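Local structure of DNA polymerase III subunit beta (Deinococcus radiodurans, 4TRT) at residues Q123-D129 / G206-Y212; H160-R166 / R178-G184; N188-P192 / K229-F235; V140-A144 / A193-D197. The protein probably tethers DNA polymerases and other proteins to DNA for processive synthesis, forming a ring-shaped head-to-tail homodimer around the double helix. All coordinates share one frame; numbering follows the deposited sequence.

Interaction 1: Q123-D129 / G206-Y212; sequences QADVSLD and GEARFTY
L128 and A208 form an antiparallel hydrogen-bonded pair: L128 N reaches A208 O at 3.0 Å, and A208 N returns an almost straight bond (179°) to L128 O at 2.8 Å. With chi1 at 38°, CG of L128 turns toward strand 207-212, where L128 CD1 meets A208 CB and L128 CD2 lies 3.9 Å from F210 CZ. V126 CG2 packs on F210 CB, while F210 N bonds to V126 O (2.9 Å). F210 O then receives D125 N at 2.9 Å and, weakly, V126 N; two residues facing one define a classic beta bulge. Beyond it, D125 OD2 takes Y212 N on its anti lone pair (2.9 Å), with the carboxylate turned only 8° from the plane of the Y212 ring. Q123 NE2 donates to the syn lone pair of D125 OD1 at 2.7 Å, steadying that carboxylate, and T211 OG1 donates to Q123 O (2.7 Å). At the far end G206 N comes to D129 OD1 from above the carboxylate plane, while D129 OD2 caps E132 N of helix 130-140, whose L133 packs against L128 and F210. This is edge-strand pairing in an antiparallel sheet that runs on into the N-terminal domain, as in bacterial processivity rings.

Interaction 2: H160-R166 / R178-G184; sequences HHGESAR and RDFPASG
R166 and D179 face each other as a non-hydrogen-bonded pair in the antiparallel beta hairpin of strands 164-170 and 175-181, with the tight turn that leads from strand 155-161 into strand 164-170 at one end of the contact. The backbone evidence is a reciprocal pair, A165 N to F180 O (2.8 Å) and F180 N to A165 O (2.9 Å), extended by A182 N to E163 O at 3.2 Å. E163 lies within a type II' turn from H161 to S164, where G162 takes a positive phi.

The charged contact is a side-on grip: R166 NE reaches D179 OD1 at 2.8 Å and R166 NH2 reaches D179 OD2 at 3.0 Å. The guanidinium and carboxylate planes are 28° apart, and both oxygens sit near the guanidinium plane. R166 NH1 turns to Y238 OH instead. A leucine here would probably leave the D179 carboxylate without its cationic mate and Y238 OH without this donor.

Apolar contact occupies the other face. A165 CB stands over one face of the F180 ring, 26° off its normal, in a CH-pi contact; chi1 of F180 (61°) sets CG between backbone N and carbonyl carbon and swings the ring beneath that methyl. A182 CB also touches A165 CB (3.6 Å). Nearer the turn, H160 CD2 comes within 3.9 Å of G184 CA.

Interaction 3: N188-P192 / K229-F235; sequences NLIIP and KLLDGDF
Strand 189-192, at the edge of the sheet that the central domain shares with the C-terminal domain, is met by the loop that leaves strand 224-229, with I190 and L231 at the centre. One direct backbone bond joins them, L231 N to I190 O at 2.9 Å. Beside it a water accepts from I190 N and donates to L231 O, both at 2.9 Å. The loop follows the strand only briefly: their end-to-end directions differ by 114°, and just the I190-L231 and I191-L230 CA pairs are in register.

I190 CG2 packs on L231 CB at 3.9 Å, and the two side chains meet at about a right angle. I190 CG1, anti to the carbonyl carbon (chi1 -55°), carries I190 CD1 into the bend of the loop, 3.5 Å from G233 O and at the edge of the F235 ring. P192 CG touches L231 CD2 at 3.8 Å, the two side chains running in opposite directions, and P192 CD lies beside K229 O, buried without a polar partner. L189 CD2 meets L230 CD1 at 3.5 Å.

Strand 155-161 bonds to L189 and I191, L217 of strand 216-220 touches L189, I191 and L230, and P192 holds the N-cap position of helix 193-202.

Interaction 4: V140-A144 / A193-D197; sequences VRYAA and ARSVD
The guanidinium of R141 has A193 CB over the centre of one face, 3.4 Å above its plane, and the carboxylate of D197 at its edge. A144 O also lies at the edge, in the guanidinium plane. The grip on D197 is side-on: R141 NE to D197 OD1 at 2.7 Å and R141 NH2 to D197 OD2 at 3.1 Å, with a weak third bond from NE to OD2. Both oxygens are met on their syn sides, and the two planes are 27° apart. The arginine turns sharply at chi2 (76°), which brings NE and NH2 round to the carboxylate.

On the helix side, A193 and D197 are one turn apart, joined by D197 N to A193 O at 3.0 Å, so methyl and carboxylate reach the same guanidinium together. A144 CB adds an apolar contact with A193 CB at 4.1 Å. A methionine in place of R141 would probably leave the D197 carboxylate without its charge partner. I156 of strand 155-161 touches A144, A193 and V196. The contact thus joins the residues following helix 130-140 to the first turn of helix 193-202; these are the two helices of the central domain, and in rings of this family such helix pairs line the DNA-facing surface.

From the N terminus, 123-129 comes first, and interaction 1 closes the longest loop by pairing it with 206-212. Interaction 4 is nested inside that loop, running from the end of helix 130-140 to the start of helix 193-202. Interaction 2 is nested inside both, as the local hairpin contact. Interaction 3 opens only after interaction 2 has closed; it crosses interactions 1 and 4, because its loop at 229-235 lies beyond both. Packing links them further: V126 meets H160, L189 touches F210 and Y212, R178 meets V140, and I191 meets V196. Together they tie the two sheets that the central domain shares with its neighbours to its pair of helices, 130-140 and 193-202.

Interaction 1: Q123-D129 / G206-Y212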
loop_
_atom_site.group_PDB
_atom_site.type_symbol
_atom_site.label_atom_id
_atom_site.label_comp_id
_atom_site.label_asym_id
_atom_site.label_seq_id
_atom_site.Cartn_x
_atom_site.Cartn_y
_atom_site.Cartn_z
ATOM N N GLN A 123 11.471 35.555 15.467
ATOM C CA GLN A 123 11.221 35.931 16.865
ATOM C C GLN A 123 10.579 34.797 17.673
ATOM O O GLN A 123 9.473 34.337 17.347
ATOM C CB GLN A 123 10.345 37.187 16.929
ATOM C CG GLN A 123 9.859 37.551 18.326
ATOM C CD GLN A 123 9.316 38.963 18.407
ATOM O OE1 GLN A 123 10.032 39.929 18.142
ATOM N NE2 GLN A 123 8.050 39.095 18.782
ATOM N N ALA A 124 11.276 34.346 18.717
ATOM C CA ALA A 124 10.797 33.238 19.539
ATOM C C ALA A 124 9.748 33.718 20.538
ATOM O O ALA A 124 10.082 34.040 21.669
ATOM C CB ALA A 124 11.968 32.590 20.270
ATOM N N ASP A 125 8.485 33.753 20.119
ATOM C CA ASP A 125 7.395 34.228 20.980
ATOM C C ASP A 125 6.977 33.170 22.004
ATOM O O ASP A 125 6.728 33.491 23.163
ATOM C CB ASP A 125 6.186 34.669 20.145
ATOM C CG ASP A 125 6.462 35.930 19.339
ATOM O OD1 ASP A 125 7.070 36.872 19.894
ATOM O OD2 ASP A 125 6.072 35.977 18.150
ATOM N N VAL A 126 6.890 31.919 21.572
ATOM C CA VAL A 126 6.648 30.796 22.475
ATOM C C VAL A 126 7.595 29.671 22.110
ATOM O O VAL A 126 8.059 29.581 20.974
ATOM C CB VAL A 126 5.209 30.233 22.371
ATOM C CG1 VAL A 126 4.701 29.801 23.742
ATOM C CG2 VAL A 126 4.269 31.250 21.764
ATOM N N SER A 127 7.863 28.812 23.081
ATOM C CA SER A 127 8.687 27.631 22.894
ATOM C C SER A 127 8.002 26.437 23.555
ATOM O O SER A 127 7.600 26.515 24.708
ATOM C CB SER A 127 10.060 27.872 23.511
ATOM O OG SER A 127 10.894 26.737 23.390
ATOM N N LEU A 128 7.832 25.345 22.818
ATOM C CA LEU A 128 7.328 24.094 23.405
ATOM C C LEU A 128 8.077 22.903 22.818
ATOM O O LEU A 128 8.928 23.066 21.944
ATOM C CB LEU A 128 5.810 23.936 23.187
ATOM C CG LEU A 128 5.282 24.410 21.846
ATOM C CD1 LEU A 128 5.591 23.354 20.799
ATOM C CD2 LEU A 128 3.788 24.695 21.900
ATOM N N ASP A 129 7.776 21.707 23.308
ATOM C CA ASP A 129 8.373 20.503 22.741
ATOM C C ASP A 129 7.576 20.028 21.521
ATOM O O ASP A 129 6.382 19.754 21.628
ATOM C CB ASP A 129 8.456 19.379 23.760
ATOM C CG ASP A 129 9.179 18.168 23.206
ATOM O OD1 ASP A 129 10.428 18.125 23.284
ATOM O OD2 ASP A 129 8.500 17.279 22.665
ATOM N N GLY A 206 12.129 17.575 20.570
ATOM C CA GLY A 206 12.991 18.740 20.696
ATOM C C GLY A 206 12.163 19.999 20.596
ATOM O O GLY A 206 10.950 19.939 20.427
ATOM N N GLU A 207 12.829 21.139 20.660
ATOM C CA GLU A 207 12.150 22.418 20.756
ATOM C C GLU A 207 11.505 22.871 19.439
ATOM O O GLU A 207 12.118 22.798 18.378
ATOM C CB GLU A 207 13.137 23.477 21.236
ATOM C CG GLU A 207 12.519 24.845 21.481
ATOM C CD GLU A 207 13.509 25.830 22.075
ATOM O OE1 GLU A 207 14.370 25.391 22.869
ATOM O OE2 GLU A 207 13.420 27.042 21.754
ATOM N N ALA A 208 10.268 23.349 19.537
ATOM C CA ALA A 208 9.575 23.995 18.441
ATOM C C ALA A 208 9.230 25.421 18.862
ATOM O O ALA A 208 8.609 25.626 19.904
ATOM C CB ALA A 208 8.318 23.226 18.102
ATOM N N ARG A 209 9.625 26.399 18.057
ATOM C CA ARG A 209 9.424 27.816 18.374
ATOM C C ARG A 209 8.320 28.426 17.515
ATOM O O ARG A 209 8.291 28.210 16.308
ATOM C CB ARG A 209 10.721 28.599 18.148
ATOM C CG ARG A 209 11.748 28.442 19.266
ATOM C CD ARG A 209 13.151 28.937 18.909
ATOM N NE ARG A 209 13.716 28.354 17.685
ATOM C CZ ARG A 209 14.263 27.139 17.566
ATOM N NH1 ARG A 209 14.324 26.303 18.598
ATOM N NH2 ARG A 209 14.746 26.752 16.385
ATOM N N PHE A 210 7.432 29.202 18.132
ATOM C CA PHE A 210 6.361 29.908 17.417
ATOM C C PHE A 210 6.730 31.377 17.255
ATOM O O PHE A 210 7.161 32.026 18.216
ATOM C CB PHE A 210 5.045 29.869 18.206
ATOM C CG PHE A 210 4.351 28.536 18.232
ATOM C CD1 PHE A 210 4.912 27.389 17.693
ATOM C CD2 PHE A 210 3.105 28.438 18.844
ATOM C CE1 PHE A 210 4.239 26.182 17.752
ATOM C CE2 PHE A 210 2.430 27.236 18.903
ATOM C CZ PHE A 210 2.992 26.106 18.346
ATOM N N THR A 211 6.547 31.899 16.049
ATOM C CA THR A 211 6.613 33.329 15.800
ATOM C C THR A 211 5.227 33.755 15.330
ATOM O O THR A 211 4.761 33.294 14.283
ATOM C CB THR A 211 7.630 33.679 14.691
ATOM O OG1 THR A 211 8.908 33.112 15.006
ATOM C CG2 THR A 211 7.747 35.192 14.533
ATOM N N TYR A 212 4.584 34.643 16.091
ATOM C CA TYR A 212 3.253 35.152 15.748
ATOM C C TYR A 212 3.343 36.173 14.627
ATOM O O TYR A 212 4.247 36.996 14.604
ATOM C CB TYR A 212 2.602 35.827 16.955
ATOM C CG TYR A 212 2.430 34.934 18.150
ATOM C CD1 TYR A 212 1.835 33.684 18.021
ATOM C CD2 TYR A 212 2.843 35.340 19.416
ATOM C CE1 TYR A 212 1.667 32.864 19.116
ATOM C CE2 TYR A 212 2.679 34.528 20.521
ATOM C CZ TYR A 212 2.089 33.291 20.364
ATOM O OH TYR A 212 1.905 32.475 21.449
#

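Interaction 2: H160-R166 / R178-G184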
loop_
_atom_site.group_PDB
_atom_site.type_symbol
_atom_site.label_atom_id
_atom_site.label_comp_id
_atom_site.label_asym_id
_atom_site.label_seq_id
_atom_site.Cartn_x
_atom_site.Cartn_y
_atom_site.Cartn_z
ATOM N N HIS A 160 -2.975 28.128 25.917
ATOM C CA HIS A 160 -1.882 28.116 26.897
ATOM C C HIS A 160 -2.390 28.331 28.302
ATOM O O HIS A 160 -3.276 29.157 28.531
ATOM C CB HIS A 160 -0.827 29.150 26.544
ATOM C CG HIS A 160 0.080 28.714 25.424
ATOM N ND1 HIS A 160 -0.197 28.950 24.127
ATOM C CD2 HIS A 160 1.283 28.018 25.452
ATOM C CE1 HIS A 160 0.790 28.440 23.368
ATOM N NE2 HIS A 160 1.693 27.872 24.182
ATOM N N HIS A 161 -1.837 27.563 29.243
ATOM C CA HIS A 161 -2.203 27.640 30.667
ATOM C C HIS A 161 -0.969 27.513 31.523
ATOM O O HIS A 161 -0.860 26.582 32.324
ATOM C CB HIS A 161 -3.177 26.520 31.066
ATOM C CG HIS A 161 -4.428 26.442 30.223
ATOM N ND1 HIS A 161 -5.568 27.084 30.554
ATOM C CD2 HIS A 161 -4.703 25.726 29.053
ATOM C CE1 HIS A 161 -6.519 26.815 29.628
ATOM N NE2 HIS A 161 -5.990 25.980 28.718
ATOM N N GLY A 162 -0.012 28.419 31.339
ATOM C CA GLY A 162 1.145 28.494 32.232
ATOM C C GLY A 162 2.134 27.345 32.091
ATOM O O GLY A 162 2.975 27.346 31.199
ATOM N N GLU A 163 2.032 26.364 32.984
ATOM C CA GLU A 163 2.895 25.179 32.943
ATOM C C GLU A 163 2.449 24.148 31.890
ATOM O O GLU A 163 3.165 23.184 31.619
ATOM C CB GLU A 163 2.936 24.496 34.316
ATOM C CG GLU A 163 3.579 25.317 35.424
ATOM C CD GLU A 163 3.503 24.634 36.783
ATOM O OE1 GLU A 163 3.018 23.484 36.858
ATOM O OE2 GLU A 163 3.927 25.249 37.783
ATOM N N SER A 164 1.272 24.335 31.303
ATOM C CA SER A 164 0.773 23.372 30.312
ATOM C C SER A 164 -0.042 24.055 29.226
ATOM O O SER A 164 -0.410 25.229 29.334
ATOM C CB SER A 164 -0.046 22.261 31.002
ATOM O OG SER A 164 -1.416 22.596 31.094
ATOM N N ALA A 165 -0.284 23.303 28.163
ATOM C CA ALA A 165 -1.056 23.772 27.034
ATOM C C ALA A 165 -2.080 22.695 26.656
ATOM O O ALA A 165 -2.010 21.561 27.142
ATOM C CB ALA A 165 -0.128 24.053 25.866
ATOM N N ARG A 166 -3.005 23.050 25.773
ATOM C CA ARG A 166 -4.082 22.150 25.392
ATOM C C ARG A 166 -4.435 22.360 23.934
ATOM O O ARG A 166 -4.476 23.503 23.462
ATOM C CB ARG A 166 -5.312 22.439 26.255
ATOM C CG ARG A 166 -6.595 21.801 25.757
ATOM C CD ARG A 166 -7.748 22.110 26.691
ATOM N NE ARG A 166 -7.670 21.311 27.891
ATOM C CZ ARG A 166 -8.665 21.136 28.747
ATOM N NH1 ARG A 166 -9.838 21.735 28.564
ATOM N NH2 ARG A 166 -8.480 20.355 29.795
ATOM N N ARG A 178 -6.444 17.202 24.125
ATOM C CA ARG A 178 -5.247 16.682 24.756
ATOM C C ARG A 178 -4.452 17.804 25.418
ATOM O O ARG A 178 -4.136 18.804 24.770
ATOM C CB ARG A 178 -4.370 15.927 23.764
ATOM C CG ARG A 178 -3.228 15.187 24.462
ATOM C CD ARG A 178 -2.976 13.809 23.886
ATOM N NE ARG A 178 -2.119 13.020 24.767
ATOM C CZ ARG A 178 -1.764 11.760 24.544
ATOM N NH1 ARG A 178 -2.200 11.111 23.474
ATOM N NH2 ARG A 178 -0.981 11.137 25.417
ATOM N N ASP A 179 -4.176 17.629 26.705
ATOM C CA ASP A 179 -3.315 18.514 27.501
ATOM C C ASP A 179 -1.900 17.996 27.408
ATOM O O ASP A 179 -1.689 16.782 27.394
ATOM C CB ASP A 179 -3.745 18.511 28.980
ATOM C CG ASP A 179 -5.044 19.257 29.215
ATOM O OD1 ASP A 179 -5.191 20.387 28.701
ATOM O OD2 ASP A 179 -5.943 18.720 29.890
ATOM N N PHE A 180 -0.933 18.909 27.343
ATOM C CA PHE A 180 0.472 18.534 27.269
ATOM C C PHE A 180 1.383 19.601 27.919
ATOM O O PHE A 180 0.985 20.757 28.033
ATOM C CB PHE A 180 0.851 18.274 25.803
ATOM C CG PHE A 180 0.680 19.468 24.898
ATOM C CD1 PHE A 180 -0.559 19.794 24.378
ATOM C CD2 PHE A 180 1.776 20.253 24.547
ATOM C CE1 PHE A 180 -0.717 20.892 23.541
ATOM C CE2 PHE A 180 1.628 21.355 23.708
ATOM C CZ PHE A 180 0.380 21.672 23.202
ATOM N N PRO A 181 2.600 19.213 28.362
ATOM C CA PRO A 181 3.533 20.186 28.960
ATOM C C PRO A 181 3.915 21.332 28.019
ATOM O O PRO A 181 4.131 21.117 26.823
ATOM C CB PRO A 181 4.775 19.343 29.288
ATOM C CG PRO A 181 4.300 17.931 29.322
ATOM C CD PRO A 181 3.153 17.846 28.367
ATOM N N ALA A 182 4.008 22.538 28.565
ATOM C CA ALA A 182 4.361 23.706 27.768
ATOM C C ALA A 182 5.270 24.652 28.558
ATOM O O ALA A 182 5.171 24.756 29.785
ATOM C CB ALA A 182 3.101 24.426 27.307
ATOM N N SER A 183 6.187 25.307 27.849
ATOM C CA SER A 183 6.938 26.429 28.410
ATOM C C SER A 183 6.057 27.614 28.063
ATOM O O SER A 183 6.242 28.280 27.041
ATOM C CB SER A 183 8.334 26.530 27.793
ATOM O OG SER A 183 9.159 27.411 28.534
ATOM N N GLY A 184 5.072 27.844 28.924
ATOM C CA GLY A 184 3.793 28.366 28.466
ATOM C C GLY A 184 3.369 29.713 28.997
ATOM O O GLY A 184 2.872 29.818 30.108
#

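Interaction 3: N188-P192 / K229-F235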
loop_
_atom_site.group_PDB
_atom_site.type_symbol
_atom_site.label_atom_id
_atom_site.label_comp_id
_atom_site.label_asym_id
_atom_site.label_seq_id
_atom_site.Cartn_x
_atom_site.Cartn_y
_atom_site.Cartn_z
ATOM N N ASN A 188 -3.852 32.217 22.490
ATOM C CA ASN A 188 -4.682 31.206 21.883
ATOM C C ASN A 188 -4.697 31.370 20.373
ATOM O O ASN A 188 -4.773 32.493 19.864
ATOM C CB ASN A 188 -6.100 31.230 22.442
ATOM C CG ASN A 188 -6.163 30.792 23.891
ATOM O OD1 ASN A 188 -5.130 30.568 24.543
ATOM N ND2 ASN A 188 -7.372 30.692 24.411
ATOM N N LEU A 189 -4.597 30.236 19.686
ATOM C CA LEU A 189 -4.486 30.156 18.229
ATOM C C LEU A 189 -5.489 29.123 17.726
ATOM O O LEU A 189 -5.807 28.185 18.443
ATOM C CB LEU A 189 -3.085 29.676 17.831
ATOM C CG LEU A 189 -1.874 30.491 18.302
ATOM C CD1 LEU A 189 -0.593 29.719 18.061
ATOM C CD2 LEU A 189 -1.815 31.842 17.614
ATOM N N ILE A 190 -5.986 29.311 16.508
ATOM C CA ILE A 190 -6.760 28.295 15.815
ATOM C C ILE A 190 -6.048 28.000 14.503
ATOM O O ILE A 190 -5.926 28.878 13.648
ATOM C CB ILE A 190 -8.209 28.726 15.524
ATOM C CG1 ILE A 190 -8.914 29.152 16.829
ATOM C CG2 ILE A 190 -8.945 27.581 14.825
ATOM C CD1 ILE A 190 -10.251 29.832 16.619
ATOM N N ILE A 191 -5.570 26.761 14.363
ATOM C CA ILE A 191 -4.758 26.335 13.226
ATOM C C ILE A 191 -5.613 25.516 12.243
ATOM O O ILE A 191 -6.249 24.565 12.651
ATOM C CB ILE A 191 -3.577 25.443 13.696
ATOM C CG1 ILE A 191 -2.796 26.107 14.831
ATOM C CG2 ILE A 191 -2.661 25.071 12.531
ATOM C CD1 ILE A 191 -2.079 27.362 14.422
ATOM N N PRO A 192 -5.616 25.869 10.942
ATOM C CA PRO A 192 -6.400 25.079 9.985
ATOM C C PRO A 192 -6.006 23.601 10.034
ATOM O O PRO A 192 -4.814 23.296 10.157
ATOM C CB PRO A 192 -6.054 25.713 8.638
ATOM C CG PRO A 192 -5.625 27.097 8.964
ATOM C CD PRO A 192 -4.932 26.997 10.289
ATOM N N LYS A 229 -1.352 29.719 7.829
ATOM C CA LYS A 229 -2.386 30.679 8.128
ATOM C C LYS A 229 -3.009 30.307 9.452
ATOM O O LYS A 229 -2.933 29.160 9.873
ATOM C CB LYS A 229 -3.468 30.651 7.059
ATOM C CG LYS A 229 -2.998 31.094 5.695
ATOM C CD LYS A 229 -4.106 30.940 4.669
ATOM C CE LYS A 229 -3.585 31.195 3.268
ATOM N NZ LYS A 229 -4.511 30.572 2.283
ATOM N N LEU A 230 -3.603 31.288 10.119
ATOM C CA LEU A 230 -4.359 31.049 11.336
ATOM C C LEU A 230 -5.801 31.476 11.069
ATOM O O LEU A 230 -6.026 32.416 10.318
ATOM C CB LEU A 230 -3.801 31.891 12.484
ATOM C CG LEU A 230 -2.453 31.491 13.074
ATOM C CD1 LEU A 230 -2.036 32.489 14.153
ATOM C CD2 LEU A 230 -2.522 30.070 13.607
ATOM N N LEU A 231 -6.769 30.811 11.697
ATOM C CA LEU A 231 -8.177 31.198 11.534
ATOM C C LEU A 231 -8.540 32.302 12.515
ATOM O O LEU A 231 -8.047 32.327 13.647
ATOM C CB LEU A 231 -9.102 29.999 11.732
ATOM C CG LEU A 231 -8.868 28.801 10.802
ATOM C CD1 LEU A 231 -9.966 27.755 11.016
ATOM C CD2 LEU A 231 -8.808 29.188 9.333
ATOM N N ASP A 232 -9.395 33.212 12.059
ATOM C CA ASP A 232 -9.911 34.287 12.886
ATOM C C ASP A 232 -11.086 33.810 13.723
ATOM O O ASP A 232 -11.668 32.761 13.467
ATOM C CB ASP A 232 -10.374 35.455 12.012
ATOM C CG ASP A 232 -9.240 36.373 11.629
ATOM O OD1 ASP A 232 -8.823 37.179 12.489
ATOM O OD2 ASP A 232 -8.784 36.309 10.469
ATOM N N GLY A 233 -11.439 34.604 14.718
ATOM C CA GLY A 233 -12.587 34.305 15.566
ATOM C C GLY A 233 -12.161 33.632 16.847
ATOM O O GLY A 233 -11.010 33.252 17.009
ATOM N N ASP A 234 -13.105 33.485 17.763
ATOM C CA ASP A 234 -12.880 32.751 18.988
ATOM C C ASP A 234 -13.456 31.350 18.811
ATOM O O ASP A 234 -14.594 31.163 18.379
ATOM C CB ASP A 234 -13.571 33.443 20.176
ATOM C CG ASP A 234 -12.922 34.775 20.561
ATOM O OD1 ASP A 234 -11.723 34.982 20.286
ATOM O OD2 ASP A 234 -13.616 35.616 21.176
ATOM N N PHE A 235 -12.669 30.357 19.166
ATOM C CA PHE A 235 -13.187 29.002 19.268
ATOM C C PHE A 235 -14.367 28.944 20.249
ATOM O O PHE A 235 -14.332 29.593 21.297
ATOM C CB PHE A 235 -12.077 28.075 19.727
ATOM C CG PHE A 235 -12.274 26.651 19.313
ATOM C CD1 PHE A 235 -12.011 26.254 18.008
ATOM C CD2 PHE A 235 -12.714 25.715 20.222
ATOM C CE1 PHE A 235 -12.184 24.936 17.634
ATOM C CE2 PHE A 235 -12.908 24.408 19.846
ATOM C CZ PHE A 235 -12.642 24.016 18.547
HETATM O O HOH W 1 -5.863 32.061 15.521
#

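Interaction 4: V140-A144 / A193-D197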
loop_
_atom_site.group_PDB
_atom_site.type_symbol
_atom_site.label_atom_id
_atom_site.label_comp_id
_atom_site.label_asym_id
_atom_site.label_seq_id
_atom_site.Cartn_x
_atom_site.Cartn_y
_atom_site.Cartn_z
ATOM N N VAL A 140 -6.135 14.725 18.540
ATOM C CA VAL A 140 -7.406 15.486 18.421
ATOM C C VAL A 140 -7.856 15.818 17.011
ATOM O O VAL A 140 -9.016 16.146 16.815
ATOM C CB VAL A 140 -7.388 16.769 19.267
ATOM C CG1 VAL A 140 -6.955 16.425 20.693
ATOM C CG2 VAL A 140 -6.511 17.849 18.609
ATOM N N ARG A 141 -6.966 15.661 16.032
ATOM C CA ARG A 141 -7.177 16.124 14.653
ATOM C C ARG A 141 -8.447 15.573 13.991
ATOM O O ARG A 141 -9.135 16.290 13.269
ATOM C CB ARG A 141 -5.930 15.745 13.816
ATOM C CG ARG A 141 -6.139 15.518 12.326
ATOM C CD ARG A 141 -6.285 16.859 11.670
ATOM N NE ARG A 141 -6.504 16.832 10.223
ATOM C CZ ARG A 141 -7.683 16.983 9.632
ATOM N NH1 ARG A 141 -8.810 17.080 10.339
ATOM N NH2 ARG A 141 -7.730 17.019 8.311
ATOM N N TYR A 142 -8.749 14.297 14.217
ATOM C CA TYR A 142 -9.945 13.669 13.641
ATOM C C TYR A 142 -11.264 14.422 13.921
ATOM O O TYR A 142 -12.222 14.298 13.168
ATOM C CB TYR A 142 -10.082 12.227 14.155
ATOM C CG TYR A 142 -10.482 12.143 15.622
ATOM C CD1 TYR A 142 -11.814 12.211 15.998
ATOM C CD2 TYR A 142 -9.525 12.010 16.632
ATOM C CE1 TYR A 142 -12.192 12.151 17.323
ATOM C CE2 TYR A 142 -9.894 11.958 17.970
ATOM C CZ TYR A 142 -11.230 12.019 18.307
ATOM O OH TYR A 142 -11.645 11.937 19.608
ATOM N N ALA A 143 -11.335 15.175 15.018
ATOM C CA ALA A 143 -12.594 15.813 15.426
ATOM C C ALA A 143 -12.929 17.082 14.643
ATOM O O ALA A 143 -14.078 17.544 14.675
ATOM C CB ALA A 143 -12.572 16.126 16.926
ATOM N N ALA A 144 -11.932 17.668 13.986
ATOM C CA ALA A 144 -12.140 18.879 13.186
ATOM C C ALA A 144 -12.801 18.489 11.869
ATOM O O ALA A 144 -12.487 17.446 11.307
ATOM C CB ALA A 144 -10.822 19.591 12.919
ATOM N N ALA A 193 -6.989 22.701 10.014
ATOM C CA ALA A 193 -6.725 21.259 10.195
ATOM C C ALA A 193 -5.722 20.700 9.186
ATOM O O ALA A 193 -4.850 19.900 9.553
ATOM C CB ALA A 193 -8.010 20.445 10.122
ATOM N N ARG A 194 -5.864 21.067 7.916
ATOM C CA ARG A 194 -4.890 20.621 6.881
ATOM C C ARG A 194 -3.459 21.127 7.149
ATOM O O ARG A 194 -2.487 20.456 6.820
ATOM C CB ARG A 194 -5.317 21.042 5.483
ATOM C CG ARG A 194 -6.521 20.301 4.922
ATOM C CD ARG A 194 -7.008 20.869 3.588
ATOM N NE ARG A 194 -5.897 21.111 2.628
ATOM C CZ ARG A 194 -5.447 22.301 2.189
ATOM N NH1 ARG A 194 -6.002 23.453 2.572
ATOM N NH2 ARG A 194 -4.413 22.344 1.333
ATOM N N SER A 195 -3.326 22.288 7.771
ATOM C CA SER A 195 -2.007 22.753 8.212
ATOM C C SER A 195 -1.481 21.978 9.430
ATOM O O SER A 195 -0.266 21.761 9.573
ATOM C CB SER A 195 -2.040 24.250 8.514
ATOM O OG SER A 195 -2.289 24.969 7.335
ATOM N N VAL A 196 -2.378 21.537 10.308
ATOM C CA VAL A 196 -1.969 20.620 11.378
ATOM C C VAL A 196 -1.400 19.312 10.797
ATOM O O VAL A 196 -0.390 18.812 11.285
ATOM C CB VAL A 196 -3.111 20.357 12.378
ATOM C CG1 VAL A 196 -2.778 19.194 13.301
ATOM C CG2 VAL A 196 -3.387 21.614 13.180
ATOM N N ASP A 197 -2.017 18.786 9.741
ATOM C CA ASP A 197 -1.517 17.576 9.081
ATOM C C ASP A 197 -0.077 17.750 8.596
ATOM O O ASP A 197 0.746 16.844 8.736
ATOM C CB ASP A 197 -2.384 17.192 7.887
ATOM C CG ASP A 197 -3.776 16.768 8.283
ATOM O OD1 ASP A 197 -3.961 16.260 9.406
ATOM O OD2 ASP A 197 -4.698 16.953 7.466
#